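Local atomic coordinates of agglutinin alpha chain (Maclura pomifera, PDB entry 3LLZ), a protein that binds D-galactose as a lectin and recognises the T-antigen disaccharide Gal-beta1,3-GalNAc. Residues Glu18-Ser21 with Glu22-Ile25. Numbering follows the deposited sequence.
Sequences EYNS and ETAI
The flat carboxamide of Asn20 takes Thr23 over one face and Glu22 at its oxygen end. Thr23 OG1 lies over that face shifted toward its CB end, directly above Asn20 CB at 2.9 Å, a close contact and not a bond, and 3.2 Å from Asn20 CG. In the carbonyl plane, Glu22 N donates to Asn20 OD1 at 2.8 Å, with an N-H...O angle of 154°. Thr23 N adds a weak bond to the same oxygen, from the face where OG1 sits. Asn20 swings its CG away from its own backbone N (chi1 -175°), which brings OD1 over the turn, closing an Asx turn inside a type I beta turn; the latter is closed by Thr23 N bonding to Asn20 O, 3.0 Å apart. This tight reversal joins strand 11-19 to strand 25-34 in the jacalin-type lectin domain, and Thr23 and Ala24 both face Asn20, an arrangement that fits a classic beta bulge. A weak bond runs back from Asn20 N to Ala24 O. The ring of Tyr19 leads away toward Tyr96 and its hydroxyl bonds to Lys52, leaving CB against Ile25 CD1 at 3.8 Å. Ile25 CG2 lies 3.4 Å from Glu18 O. Thr23 also touches Trp123 of the glycan pocket.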
loop_
_atom_site.group_PDB
_atom_site.type_symbol
_atom_site.label_atom_id
_atom_site.label_comp_id
_atom_site.label_asym_id
_atom_site.label_seq_id
_atom_site.Cartn_x
_atom_site.Cartn_y
_atom_site.Cartn_z
ATOM N N GLU A 18 -0.468 3.681 -30.914
ATOM C CA GLU A 18 -0.325 3.357 -32.325
ATOM C C GLU A 18 0.191 1.943 -32.503
ATOM O O GLU A 18 0.848 1.395 -31.621
ATOM C CB GLU A 18 0.671 4.308 -32.983
ATOM C CG GLU A 18 0.301 5.770 -32.936
ATOM C CD GLU A 18 1.421 6.646 -33.455
ATOM O OE1 GLU A 18 2.553 6.519 -32.940
ATOM O OE2 GLU A 18 1.173 7.463 -34.370
ATOM N N TYR A 19 -0.102 1.357 -33.658
ATOM C CA TYR A 19 0.375 0.022 -33.965
ATOM C C TYR A 19 0.477 -0.125 -35.475
ATOM O O TYR A 19 -0.217 0.560 -36.224
ATOM C CB TYR A 19 -0.564 -1.040 -33.380
ATOM C CG TYR A 19 -1.929 -1.104 -34.026
ATOM C CD1 TYR A 19 -2.166 -1.932 -35.124
ATOM C CD2 TYR A 19 -2.986 -0.335 -33.542
ATOM C CE1 TYR A 19 -3.423 -1.993 -35.721
ATOM C CE2 TYR A 19 -4.245 -0.385 -34.134
ATOM C CZ TYR A 19 -4.457 -1.217 -35.221
ATOM O OH TYR A 19 -5.701 -1.270 -35.807
ATOM N N ASN A 20 1.367 -1.004 -35.913
ATOM C CA ASN A 20 1.567 -1.260 -37.332
ATOM C C ASN A 20 1.601 -2.773 -37.492
ATOM O O ASN A 20 2.493 -3.439 -36.972
ATOM C CB ASN A 20 2.888 -0.641 -37.794
ATOM C CG ASN A 20 3.105 -0.771 -39.289
ATOM O OD1 ASN A 20 2.999 -1.861 -39.851
ATOM N ND2 ASN A 20 3.420 0.344 -39.939
ATOM N N SER A 21 0.616 -3.306 -38.208
ATOM C CA SER A 21 0.501 -4.744 -38.423
ATOM C C SER A 21 1.732 -5.406 -39.030
ATOM O O SER A 21 1.820 -6.632 -39.072
ATOM C CB SER A 21 -0.719 -5.038 -39.298
ATOM O OG SER A 21 -1.904 -4.568 -38.679
ATOM N N GLU A 22 2.684 -4.604 -39.494
ATOM C CA GLU A 22 3.893 -5.150 -40.097
ATOM C C GLU A 22 5.116 -4.976 -39.205
ATOM O O GLU A 22 6.087 -5.724 -39.322
ATOM C CB GLU A 22 4.151 -4.486 -41.453
ATOM C CG GLU A 22 2.968 -4.553 -42.411
ATOM C CD GLU A 22 2.571 -5.975 -42.764
ATOM O OE1 GLU A 22 1.522 -6.153 -43.419
ATOM O OE2 GLU A 22 3.307 -6.916 -42.394
ATOM N N THR A 23 5.067 -3.996 -38.309
ATOM C CA THR A 23 6.198 -3.741 -37.425
ATOM C C THR A 23 5.908 -3.952 -35.943
ATOM O O THR A 23 6.009 -5.070 -35.442
ATOM C CB THR A 23 6.752 -2.313 -37.634
ATOM O OG1 THR A 23 5.695 -1.357 -37.493
ATOM C CG2 THR A 23 7.362 -2.182 -39.023
ATOM N N ALA A 24 5.549 -2.880 -35.244
ATOM C CA ALA A 24 5.287 -2.987 -33.814
ATOM C C ALA A 24 4.459 -1.832 -33.276
ATOM O O ALA A 24 3.898 -1.039 -34.034
ATOM C CB ALA A 24 6.609 -3.067 -33.061
ATOM N N ILE A 25 4.386 -1.749 -31.950
ATOM C CA ILE A 25 3.643 -0.686 -31.290
ATOM C C ILE A 25 4.419 0.617 -31.428
ATOM O O ILE A 25 5.654 0.624 -31.366
ATOM C CB ILE A 25 3.446 -0.999 -29.782
ATOM C CG1 ILE A 25 2.676 -2.313 -29.614
ATOM C CG2 ILE A 25 2.708 0.148 -29.092
ATOM C CD1 ILE A 25 1.314 -2.329 -30.282
#